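PDB 4JGI: cobalamin-binding protein from Desulfitobacterium hafniense, which binds methylcobalamin and probably serves as the corrinoid-carrying, methyl-shuttling component of a putative O-demethylase system. Local coordinates for residues 151-163 and 177-191. Residues are numbered along the deposited sequence; the frame is centred on the assembly and turned at random.
Sequences TLALDSMRETVDA and IGGVPVNENVCQRVG
Val190 is the knob of this helix-helix packing: its side chain sits in a hole made by Leu154, Met157, Arg158 and Val161. Its CG1, anti to the backbone N (chi1 166°), lies 3.8 Å from Met157 CB and 3.9 Å from Val161 CG2, while CG2 comes against the carbonyl O of Leu154. Beyond the knob, Met157 runs extended toward the strand end, where its SD passes 3.9 Å from Ile177 CG2 and its terminal CE stops 3.6 Å from Gly178 O. Leu154 spreads its two methyls, CD1 to Pro181 CG at 4.2 Å and CD2 to Val186 CG1. On the outer side, the aliphatic part of Arg158 lies over the end of helix 184-190, CD 3.5 Å from Arg189 O. Both arginines bend at chi3 and bring their guanidinium groups to Asp155: Arg158 NH2 forms a salt bridge within its own helix, 3.6 Å from Asp155 OD1, and Arg189 NH1 reaches the same oxygen from the other helix in a long one, carboxylate and guanidinium planes nearly perpendicular. A water donates to both Asp162 OD1 and Val190 O, linking the helices. Asn183 N-caps helix 184-190 through OD1, which accepts from Val186 N, and Gly191, with positive phi, ends it in a Schellman motif. The helices, 42° apart, belong to the Rossmann-like B12 domain; helix 151-166 is the crossover between parallel strands 143-147 and 174-178, and Gly179, just after the second strand, binds methylcobalamin. Cohesion is thus mainly apolar, with one long salt bridge and one shared water at the margin and no direct hydrogen bond between the segments.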
loop_
_atom_site.group_PDB
_atom_site.type_symbol
_atom_site.label_atom_id
_atom_site.label_comp_id
_atom_site.label_asym_id
_atom_site.label_seq_id
_atom_site.Cartn_x
_atom_site.Cartn_y
_atom_site.Cartn_z
ATOM N N THR A 151 -1.511 -7.627 21.497
ATOM C CA THR A 151 -2.259 -6.555 22.185
ATOM C C THR A 151 -1.330 -5.442 22.588
ATOM O O THR A 151 -1.676 -4.279 22.454
ATOM C CB THR A 151 -3.116 -7.113 23.358
ATOM O OG1 THR A 151 -4.040 -8.079 22.846
ATOM C CG2 THR A 151 -3.911 -6.016 24.009
ATOM N N LEU A 152 -0.119 -5.766 23.016
ATOM C CA LEU A 152 0.898 -4.745 23.324
ATOM C C LEU A 152 1.224 -3.839 22.131
ATOM O O LEU A 152 1.511 -2.619 22.261
ATOM C CB LEU A 152 2.192 -5.417 23.777
ATOM C CG LEU A 152 3.286 -4.656 24.491
ATOM C CD1 LEU A 152 2.802 -4.402 25.916
ATOM C CD2 LEU A 152 4.644 -5.411 24.513
ATOM N N ALA A 153 1.264 -4.463 20.946
ATOM C CA ALA A 153 1.497 -3.712 19.706
ATOM C C ALA A 153 0.337 -2.792 19.434
ATOM O O ALA A 153 0.534 -1.678 18.924
ATOM C CB ALA A 153 1.688 -4.733 18.496
ATOM N N LEU A 154 -0.861 -3.245 19.624
ATOM C CA LEU A 154 -2.024 -2.411 19.369
ATOM C C LEU A 154 -1.954 -1.180 20.314
ATOM O O LEU A 154 -2.282 -0.025 19.903
ATOM C CB LEU A 154 -3.313 -3.174 19.483
ATOM C CG LEU A 154 -3.404 -4.454 18.650
ATOM C CD1 LEU A 154 -4.748 -5.087 18.930
ATOM C CD2 LEU A 154 -3.166 -4.091 17.181
ATOM N N ASP A 155 -1.565 -1.418 21.574
ATOM C CA ASP A 155 -1.242 -0.315 22.468
ATOM C C ASP A 155 -0.155 0.645 21.922
ATOM O O ASP A 155 -0.298 1.898 22.010
ATOM C CB ASP A 155 -0.835 -0.846 23.854
ATOM C CG ASP A 155 -1.980 -1.448 24.586
ATOM O OD1 ASP A 155 -3.132 -1.176 24.176
ATOM O OD2 ASP A 155 -1.723 -2.264 25.496
ATOM N N SER A 156 0.934 0.120 21.364
ATOM C CA SER A 156 1.966 0.954 20.806
ATOM C C SER A 156 1.426 1.777 19.614
ATOM O O SER A 156 1.904 2.866 19.361
ATOM C CB SER A 156 3.181 0.155 20.305
ATOM O OG SER A 156 3.798 -0.563 21.317
ATOM N N MET A 157 0.498 1.226 18.850
ATOM C CA MET A 157 -0.163 2.006 17.785
ATOM C C MET A 157 -0.834 3.256 18.375
ATOM O O MET A 157 -0.688 4.363 17.830
ATOM C CB MET A 157 -1.173 1.242 16.970
ATOM C CG MET A 157 -0.673 0.098 16.148
ATOM S SD MET A 157 -2.040 -0.749 15.343
ATOM C CE MET A 157 -1.220 -2.010 14.362
ATOM N N ARG A 158 -1.586 3.054 19.450
ATOM C CA ARG A 158 -2.259 4.173 20.121
ATOM C C ARG A 158 -1.241 5.148 20.663
ATOM O O ARG A 158 -1.420 6.377 20.476
ATOM C CB ARG A 158 -3.123 3.629 21.242
ATOM C CG ARG A 158 -3.865 4.756 21.975
ATOM C CD ARG A 158 -4.829 4.280 23.050
ATOM N NE ARG A 158 -4.265 3.220 23.839
ATOM C CZ ARG A 158 -3.253 3.327 24.691
ATOM N NH1 ARG A 158 -2.685 4.513 24.966
ATOM N NH2 ARG A 158 -2.823 2.221 25.300
ATOM N N GLU A 159 -0.188 4.653 21.280
ATOM C CA GLU A 159 0.858 5.531 21.718
ATOM C C GLU A 159 1.557 6.352 20.641
ATOM O O GLU A 159 1.931 7.535 20.821
ATOM C CB GLU A 159 1.907 4.741 22.480
ATOM C CG GLU A 159 1.332 4.122 23.749
ATOM C CD GLU A 159 2.235 3.046 24.343
ATOM O OE1 GLU A 159 3.270 2.683 23.698
ATOM O OE2 GLU A 159 1.923 2.576 25.471
ATOM N N THR A 160 1.735 5.736 19.459
ATOM C CA THR A 160 2.332 6.435 18.314
ATOM C C THR A 160 1.412 7.595 17.840
ATOM O O THR A 160 1.883 8.729 17.627
ATOM C CB THR A 160 2.539 5.479 17.147
ATOM O OG1 THR A 160 3.394 4.416 17.566
ATOM C CG2 THR A 160 3.160 6.156 15.967
ATOM N N VAL A 161 0.131 7.335 17.742
ATOM C CA VAL A 161 -0.839 8.401 17.349
ATOM C C VAL A 161 -0.851 9.514 18.383
ATOM O O VAL A 161 -0.803 10.677 18.003
ATOM C CB VAL A 161 -2.238 7.823 17.143
ATOM C CG1 VAL A 161 -3.267 8.933 16.938
ATOM C CG2 VAL A 161 -2.179 6.891 15.937
ATOM N N ASP A 162 -0.814 9.123 19.632
ATOM C CA ASP A 162 -0.859 10.113 20.738
ATOM C C ASP A 162 0.416 10.985 20.675
ATOM O O ASP A 162 0.402 12.229 20.884
ATOM C CB ASP A 162 -0.951 9.464 22.064
ATOM C CG ASP A 162 -2.339 8.898 22.325
ATOM O OD1 ASP A 162 -3.269 9.241 21.553
ATOM O OD2 ASP A 162 -2.527 8.147 23.360
ATOM N N ALA A 163 1.563 10.368 20.415
ATOM C CA ALA A 163 2.816 11.107 20.248
ATOM C C ALA A 163 2.817 12.059 19.060
ATOM O O ALA A 163 3.318 13.129 19.117
ATOM C CB ALA A 163 3.976 10.176 20.152
ATOM N N ILE A 177 -3.770 1.595 9.745
ATOM C CA ILE A 177 -3.287 0.455 10.499
ATOM C C ILE A 177 -3.689 -0.833 9.760
ATOM O O ILE A 177 -4.691 -0.911 9.049
ATOM C CB ILE A 177 -3.766 0.435 11.965
ATOM C CG1 ILE A 177 -5.314 0.273 12.003
ATOM C CG2 ILE A 177 -3.267 1.736 12.623
ATOM C CD1 ILE A 177 -5.840 0.101 13.392
ATOM N N GLY A 178 -2.851 -1.843 10.009
ATOM C CA GLY A 178 -3.098 -3.182 9.499
ATOM C C GLY A 178 -2.493 -4.202 10.407
ATOM O O GLY A 178 -1.772 -3.915 11.345
ATOM N N GLY A 179 -2.853 -5.454 10.140
ATOM C CA GLY A 179 -2.368 -6.583 10.950
ATOM C C GLY A 179 -3.502 -7.563 11.218
ATOM O O GLY A 179 -4.690 -7.288 11.015
ATOM N N VAL A 180 -3.124 -8.749 11.689
ATOM C CA VAL A 180 -4.105 -9.809 11.908
ATOM C C VAL A 180 -5.450 -9.435 12.558
ATOM O O VAL A 180 -6.479 -9.722 12.022
ATOM C CB VAL A 180 -3.462 -11.017 12.600
ATOM C CG1 VAL A 180 -4.541 -11.981 13.048
ATOM C CG2 VAL A 180 -2.472 -11.709 11.644
ATOM N N PRO A 181 -5.440 -8.623 13.641
ATOM C CA PRO A 181 -6.664 -8.385 14.419
ATOM C C PRO A 181 -7.334 -7.042 14.163
ATOM O O PRO A 181 -8.283 -6.693 14.877
ATOM C CB PRO A 181 -6.128 -8.418 15.832
ATOM C CG PRO A 181 -4.803 -7.753 15.696
ATOM C CD PRO A 181 -4.266 -8.149 14.368
ATOM N N VAL A 182 -6.881 -6.278 13.163
ATOM C CA VAL A 182 -7.360 -4.902 13.077
ATOM C C VAL A 182 -8.801 -4.902 12.521
ATOM O O VAL A 182 -9.193 -5.716 11.690
ATOM C CB VAL A 182 -6.448 -3.957 12.238
ATOM C CG1 VAL A 182 -5.061 -3.896 12.921
ATOM C CG2 VAL A 182 -6.478 -4.367 10.767
ATOM N N ASN A 183 -9.589 -3.968 12.983
ATOM C CA ASN A 183 -10.971 -3.775 12.542
ATOM C C ASN A 183 -11.364 -2.420 13.024
ATOM O O ASN A 183 -10.484 -1.677 13.567
ATOM C CB ASN A 183 -11.852 -4.843 13.150
ATOM C CG ASN A 183 -11.813 -4.880 14.701
ATOM O OD1 ASN A 183 -11.618 -3.872 15.384
ATOM N ND2 ASN A 183 -12.004 -6.083 15.254
ATOM N N GLU A 184 -12.630 -2.050 12.784
ATOM C CA GLU A 184 -13.076 -0.663 13.127
ATOM C C GLU A 184 -12.928 -0.360 14.610
ATOM O O GLU A 184 -12.601 0.768 14.992
ATOM C CB GLU A 184 -14.513 -0.415 12.694
ATOM C CG GLU A 184 -15.065 0.991 13.032
ATOM C CD GLU A 184 -14.323 2.136 12.329
ATOM O OE1 GLU A 184 -13.750 1.937 11.234
ATOM O OE2 GLU A 184 -14.316 3.271 12.858
ATOM N N ASN A 185 -13.172 -1.349 15.475
ATOM C CA ASN A 185 -13.007 -1.135 16.909
ATOM C C ASN A 185 -11.558 -0.776 17.314
ATOM O O ASN A 185 -11.294 0.131 18.100
ATOM C CB ASN A 185 -13.494 -2.350 17.695
ATOM C CG ASN A 185 -13.243 -2.194 19.188
ATOM O OD1 ASN A 185 -13.922 -1.409 19.867
ATOM N ND2 ASN A 185 -12.267 -2.919 19.703
ATOM N N VAL A 186 -10.610 -1.521 16.764
ATOM C CA VAL A 186 -9.179 -1.248 17.025
ATOM C C VAL A 186 -8.817 0.140 16.384
ATOM O O VAL A 186 -8.134 0.935 17.022
ATOM C CB VAL A 186 -8.289 -2.344 16.421
ATOM C CG1 VAL A 186 -6.821 -1.996 16.555
ATOM C CG2 VAL A 186 -8.620 -3.698 17.035
ATOM N N CYS A 187 -9.353 0.449 15.217
ATOM C CA CYS A 187 -9.051 1.680 14.528
ATOM C C CYS A 187 -9.489 2.879 15.407
ATOM O O CYS A 187 -8.743 3.813 15.629
ATOM C CB CYS A 187 -9.736 1.718 13.183
ATOM S SG CYS A 187 -9.437 3.179 12.192
ATOM N N GLN A 188 -10.715 2.785 15.916
ATOM C CA GLN A 188 -11.198 3.784 16.882
ATOM C C GLN A 188 -10.381 3.919 18.181
ATOM O O GLN A 188 -10.085 5.036 18.614
ATOM C CB GLN A 188 -12.625 3.467 17.234
ATOM C CG GLN A 188 -13.503 3.753 16.030
ATOM C CD GLN A 188 -13.507 5.228 15.645
ATOM O OE1 GLN A 188 -13.688 6.082 16.514
ATOM N NE2 GLN A 188 -13.298 5.544 14.341
ATOM N N ARG A 189 -9.959 2.808 18.744
ATOM C CA ARG A 189 -9.191 2.847 19.978
ATOM C C ARG A 189 -7.796 3.481 19.747
ATOM O O ARG A 189 -7.264 4.242 20.550
ATOM C CB ARG A 189 -9.030 1.445 20.576
ATOM C CG ARG A 189 -8.374 1.467 21.958
ATOM C CD ARG A 189 -8.687 0.182 22.734
ATOM N NE ARG A 189 -8.674 -1.005 21.863
ATOM C CZ ARG A 189 -7.598 -1.735 21.555
ATOM N NH1 ARG A 189 -6.395 -1.447 22.048
ATOM N NH2 ARG A 189 -7.733 -2.775 20.744
ATOM N N VAL A 190 -7.222 3.173 18.604
ATOM C CA VAL A 190 -5.948 3.707 18.216
ATOM C C VAL A 190 -6.005 5.184 17.863
ATOM O O VAL A 190 -5.010 5.915 18.069
ATOM C CB VAL A 190 -5.316 2.850 17.057
ATOM C CG1 VAL A 190 -4.159 3.548 16.384
ATOM C CG2 VAL A 190 -4.941 1.510 17.602
ATOM N N GLY A 191 -7.100 5.621 17.254
ATOM C CA GLY A 191 -7.136 6.956 16.765
ATOM C C GLY A 191 -6.685 7.107 15.340
ATOM O O GLY A 191 -6.358 8.187 14.877
HETATM O O HOH W 1 -5.004 7.891 19.845
#